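Local coordinates for bacterial bifunctional deaminase-reductase C-terminal domain-containing protein (Corynebacterium diphtheriae, PDB 2P4G) that probably acts as an NADP-dependent pyrimidine reductase in riboflavin biosynthesis, at residues G55-Q60 with N219-V224; I191-E194 with S198-R201. One frame throughout, in Å; residues are numbered along the deposited sequence.

Interaction 1 of 2, residues G55-Q60 with N219-V224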
loop_
_atom_site.group_PDB
_atom_site.type_symbol
_atom_site.label_atom_id
_atom_site.label_comp_id
_atom_site.label_asym_id
_atom_site.label_seq_id
_atom_site.Cartn_x
_atom_site.Cartn_y
_atom_site.Cartn_z
ATOM N N GLY A 55 2.132 6.846 14.262
ATOM C CA GLY A 55 1.268 7.934 14.790
ATOM C C GLY A 55 1.068 9.132 13.871
ATOM O O GLY A 55 -0.060 9.470 13.525
ATOM N N PRO A 56 2.171 9.779 13.465
ATOM C CA PRO A 56 2.192 10.920 12.519
ATOM C C PRO A 56 1.411 10.762 11.214
ATOM O O PRO A 56 0.989 11.765 10.622
ATOM C CB PRO A 56 3.692 11.090 12.218
ATOM C CG PRO A 56 4.353 10.674 13.509
ATOM C CD PRO A 56 3.520 9.480 13.988
HETATM N N MSE A 57 1.253 9.532 10.743
HETATM C CA MSE A 57 0.439 9.282 9.570
HETATM C C MSE A 57 -1.051 9.355 9.877
HETATM O O MSE A 57 -1.838 9.681 9.007
HETATM C CB MSE A 57 0.801 7.947 8.941
HETATM C CG MSE A 57 2.024 8.057 8.081
HETATM SE SE MSE A 57 2.215 6.558 6.932
HETATM C CE MSE A 57 2.708 5.295 8.401
ATOM N N GLY A 58 -1.427 9.069 11.117
ATOM C CA GLY A 58 -2.825 9.024 11.498
ATOM C C GLY A 58 -3.370 10.408 11.714
ATOM O O GLY A 58 -2.612 11.355 11.910
ATOM N N ASP A 59 -4.692 10.523 11.647
ATOM C CA ASP A 59 -5.386 11.745 12.041
ATOM C C ASP A 59 -6.327 11.372 13.185
ATOM O O ASP A 59 -6.209 10.283 13.754
ATOM C CB ASP A 59 -6.108 12.410 10.852
ATOM C CG ASP A 59 -7.245 11.562 10.285
ATOM O OD1 ASP A 59 -7.473 10.434 10.759
ATOM O OD2 ASP A 59 -7.908 12.029 9.342
ATOM N N GLN A 60 -7.244 12.267 13.532
ATOM C CA GLN A 60 -8.133 12.038 14.654
ATOM C C GLN A 60 -9.125 10.936 14.367
ATOM O O GLN A 60 -9.437 10.161 15.241
ATOM C CB GLN A 60 -8.895 13.316 15.032
ATOM C CG GLN A 60 -9.586 13.198 16.394
ATOM C CD GLN A 60 -8.633 12.735 17.494
ATOM O OE1 GLN A 60 -7.637 13.400 17.775
ATOM N NE2 GLN A 60 -8.929 11.582 18.110
ATOM N N ASN A 219 0.173 9.548 1.923
ATOM C CA ASN A 219 1.585 9.833 1.711
ATOM C C ASN A 219 2.380 8.727 1.028
ATOM O O ASN A 219 1.968 7.573 0.979
ATOM C CB ASN A 219 2.269 10.344 2.990
ATOM C CG ASN A 219 1.841 9.613 4.219
ATOM O OD1 ASN A 219 1.194 10.182 5.116
ATOM N ND2 ASN A 219 2.185 8.337 4.276
ATOM N N ILE A 220 3.488 9.139 0.425
ATOM C CA ILE A 220 4.424 8.250 -0.262
ATOM C C ILE A 220 5.712 8.294 0.517
ATOM O O ILE A 220 6.187 9.354 0.812
ATOM C CB ILE A 220 4.747 8.750 -1.667
ATOM C CG1 ILE A 220 3.482 8.721 -2.538
ATOM C CG2 ILE A 220 5.913 7.965 -2.244
ATOM C CD1 ILE A 220 3.693 9.137 -3.969
ATOM N N ILE A 221 6.255 7.131 0.852
ATOM C CA ILE A 221 7.507 7.010 1.606
ATOM C C ILE A 221 8.435 6.058 0.849
ATOM O O ILE A 221 8.135 4.858 0.717
ATOM C CB ILE A 221 7.244 6.476 3.024
ATOM C CG1 ILE A 221 6.271 7.429 3.768
ATOM C CG2 ILE A 221 8.568 6.308 3.774
ATOM C CD1 ILE A 221 5.648 6.872 5.051
ATOM N N CYS A 222 9.518 6.617 0.305
ATOM C CA CYS A 222 10.566 5.870 -0.399
ATOM C C CYS A 222 11.919 6.178 0.206
ATOM O O CYS A 222 12.299 7.342 0.294
ATOM C CB CYS A 222 10.639 6.270 -1.850
ATOM S SG CYS A 222 9.167 5.917 -2.688
ATOM N N PRO A 223 12.675 5.140 0.589
ATOM C CA PRO A 223 12.310 3.741 0.504
ATOM C C PRO A 223 11.272 3.427 1.526
ATOM O O PRO A 223 11.094 4.176 2.470
ATOM C CB PRO A 223 13.626 3.018 0.837
ATOM C CG PRO A 223 14.681 4.027 0.666
ATOM C CD PRO A 223 14.042 5.293 1.104
ATOM N N VAL A 224 10.579 2.320 1.344
ATOM C CA VAL A 224 9.659 1.857 2.358
ATOM C C VAL A 224 10.477 1.645 3.643
ATOM O O VAL A 224 11.397 0.834 3.678
ATOM C CB VAL A 224 8.926 0.575 1.906
ATOM C CG1 VAL A 224 8.304 -0.102 3.057
ATOM C CG2 VAL A 224 7.886 0.906 0.874
#

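Interaction 2 of 2, residues I191-E194 with S198-R201. With EDO (1,2-ethanediol), chain L; EDO (1,2-ethanediol), chain J.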
loop_
_atom_site.group_PDB
_atom_site.type_symbol
_atom_site.label_atom_id
_atom_site.label_comp_id
_atom_site.label_asym_id
_atom_site.label_seq_id
_atom_site.Cartn_x
_atom_site.Cartn_y
_atom_site.Cartn_z
ATOM N N ILE A 191 -10.039 -10.372 19.692
ATOM C CA ILE A 191 -8.650 -9.973 19.822
ATOM C C ILE A 191 -8.292 -8.982 18.735
ATOM O O ILE A 191 -8.503 -9.235 17.562
ATOM C CB ILE A 191 -7.696 -11.181 19.777
ATOM C CG1 ILE A 191 -8.059 -12.190 20.876
ATOM C CG2 ILE A 191 -6.216 -10.704 19.916
ATOM C CD1 ILE A 191 -7.262 -13.507 20.833
ATOM N N SER A 192 -7.760 -7.835 19.130
ATOM C CA SER A 192 -7.291 -6.854 18.168
ATOM C C SER A 192 -5.767 -6.949 18.153
ATOM O O SER A 192 -5.143 -6.909 19.207
ATOM C CB SER A 192 -7.778 -5.460 18.560
ATOM O OG SER A 192 -7.175 -4.442 17.772
ATOM N N ILE A 193 -5.175 -7.127 16.972
ATOM C CA ILE A 193 -3.719 -7.083 16.829
ATOM C C ILE A 193 -3.402 -5.708 16.284
ATOM O O ILE A 193 -3.804 -5.379 15.158
ATOM C CB ILE A 193 -3.170 -8.170 15.874
ATOM C CG1 ILE A 193 -3.510 -9.562 16.423
ATOM C CG2 ILE A 193 -1.618 -7.975 15.629
ATOM C CD1 ILE A 193 -3.087 -10.737 15.484
ATOM N N GLU A 194 -2.728 -4.899 17.093
ATOM C CA GLU A 194 -2.434 -3.527 16.744
ATOM C C GLU A 194 -1.053 -3.401 16.128
ATOM O O GLU A 194 -0.584 -2.319 15.762
ATOM C CB GLU A 194 -2.529 -2.662 17.965
ATOM C CG GLU A 194 -3.909 -2.584 18.474
ATOM C CD GLU A 194 -4.071 -1.598 19.584
ATOM O OE1 GLU A 194 -3.057 -1.077 20.117
ATOM O OE2 GLU A 194 -5.236 -1.338 19.933
ATOM N N SER A 198 5.831 -7.455 11.916
ATOM C CA SER A 198 6.194 -8.856 12.075
ATOM C C SER A 198 5.105 -9.652 12.838
ATOM O O SER A 198 4.943 -10.846 12.634
ATOM C CB SER A 198 7.554 -8.979 12.750
ATOM O OG SER A 198 7.423 -8.759 14.127
ATOM N N VAL A 199 4.337 -8.959 13.669
ATOM C CA VAL A 199 3.230 -9.541 14.384
ATOM C C VAL A 199 2.075 -9.788 13.405
ATOM O O VAL A 199 1.522 -10.884 13.361
ATOM C CB VAL A 199 2.828 -8.641 15.582
ATOM C CG1 VAL A 199 1.675 -9.232 16.370
ATOM C CG2 VAL A 199 4.034 -8.426 16.495
ATOM N N TYR A 200 1.748 -8.791 12.595
ATOM C CA TYR A 200 0.806 -8.972 11.478
ATOM C C TYR A 200 1.205 -10.169 10.647
ATOM O O TYR A 200 0.388 -11.030 10.336
ATOM C CB TYR A 200 0.802 -7.761 10.544
ATOM C CG TYR A 200 0.358 -6.454 11.144
ATOM C CD1 TYR A 200 -0.712 -6.384 12.017
ATOM C CD2 TYR A 200 0.958 -5.273 10.772
ATOM C CE1 TYR A 200 -1.128 -5.186 12.533
ATOM C CE2 TYR A 200 0.545 -4.072 11.303
ATOM C CZ TYR A 200 -0.486 -4.037 12.182
ATOM O OH TYR A 200 -0.904 -2.825 12.707
ATOM N N ARG A 201 2.485 -10.216 10.299
ATOM C CA ARG A 201 3.040 -11.291 9.477
ATOM C C ARG A 201 2.861 -12.667 10.107
ATOM O O ARG A 201 2.381 -13.595 9.457
ATOM C CB ARG A 201 4.522 -11.010 9.223
ATOM C CG ARG A 201 5.253 -11.990 8.277
ATOM C CD ARG A 201 4.536 -12.166 6.956
ATOM N NE ARG A 201 5.367 -12.804 5.924
ATOM C CZ ARG A 201 6.359 -12.195 5.275
ATOM N NH1 ARG A 201 6.649 -10.934 5.550
ATOM N NH2 ARG A 201 7.072 -12.839 4.353
HETATM C C1 EDO L . 1.043 0.083 11.359
HETATM O O1 EDO L . -0.267 -0.010 11.944
HETATM C C2 EDO L . 2.098 -0.209 12.427
HETATM O O2 EDO L . 2.136 -1.615 12.690
HETATM C C1 EDO J . -2.784 2.503 13.542
HETATM O O1 EDO J . -4.051 2.738 12.935
HETATM C C2 EDO J . -2.786 1.031 13.949
HETATM O O2 EDO J . -1.477 0.485 14.272
#

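Interaction 1 of 2, residues G55-Q60 with N219-V224
Met57, modelled as selenomethionine, meets Asn219 and Ile221 through the outer part of its side chain. The selenium does most of the touching. Met57 SE lies 3.2 Å from Asn219 ND2, a close approach that is not a hydrogen bond. The Met57 and Asn219 side chains cross at about a right angle. CG and SE of Met57 are the atoms that reach the amide, and Met57 CG is near both of its ends, 3.7 Å from Asn219 OD1 and 3.8 Å from Asn219 ND2. The methionine chain bends at its last torsion (chi3 -71°). This turns CE off the line toward the amide and leaves SE as the nearest atom. On the strand, Ile221 offers its far end: CD1 is 3.9 Å from Met57 SE, an apolar contact. All three residues are buried. Asn219 ND2 is covered with no hydrogen-bonding partner in the model, and the soft selenium is its closest neighbour across this contact.

The 3-10 turn 55-57 is closed by Gly58 N bonding to Gly55 O at 2.8 Å. Just after it, Asp59 is the N-cap of helix 60-72 and bonds through OD1 to Asp62 N. Met57 also packs on Ile41 of strand 35-43, and Asn219 and Ile221 touch Ser43. Strand 219-222 pairs antiparallel with a strand of the second subunit, so the sheet runs on across the dimer interface.

Interaction 2 of 2, residues I191-E194 with S198-R201
Ile193 on strand 190-195 and Tyr200 on helix 197-206 bring the two backbones nearest, with 7.3 Å between Ile193 CA and Tyr200 CA. The segments follow each other closely in the chain: the strand leads into the helix after a short link. The helix therefore folds back over its own strand, the first half of a beta-alpha-beta crossover that goes on to the parallel strand 211-217.

Ile193 directs its side chain at the helix. Its CG2 branch, anti to the backbone N (chi1 -61° for CG1), does the touching. Ile193 CG2 is 3.6 Å from Val199 CG1, and these two side chains meet at a slant. The same methyl is 4.0 Å from Tyr200 CD1. Here the isoleucine and the tyrosine run past each other in opposite directions. The ring edge also faces the strand backbone: Ile193 O lies in the ring plane, 3.8 Å from Tyr200 CE1. Further out, Tyr200 OH comes 3.1 Å from Glu194 O, but this pair is not a hydrogen bond.

The phenol bonds instead to Ile39 O of strand 35-43. It also accepts a bond from O1 of one 1,2-ethanediol, 3.0 Å from Tyr200 OH. A second ethanediol bonds weakly to Glu194 O. The Glu194 carboxylate is held by Arg70 in a salt bridge and by Tyr88. The contact thus has an apolar part, Ile193 against Val199 and the tyrosine ring, and a polar part round Tyr200 OH and Glu194 O. Both diols are probably from the crystallisation liquor, yet they may mark a small-molecule pocket beside the polar part.

How the interactions relate
The centres of the two contacts are about 19 Å apart, and their nearest atoms about 10 Å, so they do not touch. Along the chain, segment 55-60 comes first, then both segments of interaction 2, then 219-224. Interaction 2 is therefore local, while interaction 1 joins distant parts of the RibD C-terminal family region. Strand 35-43 is common ground: it neighbours strand 190-195 in the main sheet and also touches Met57, Asn219 and Ile221. Interaction 2 lies near the middle of the chain, interaction 1 toward the subunit boundary. Across the dimer, Arg201 of segment 198-201 packs on Cys222 of the second subunit, a residue of segment 219-224 there.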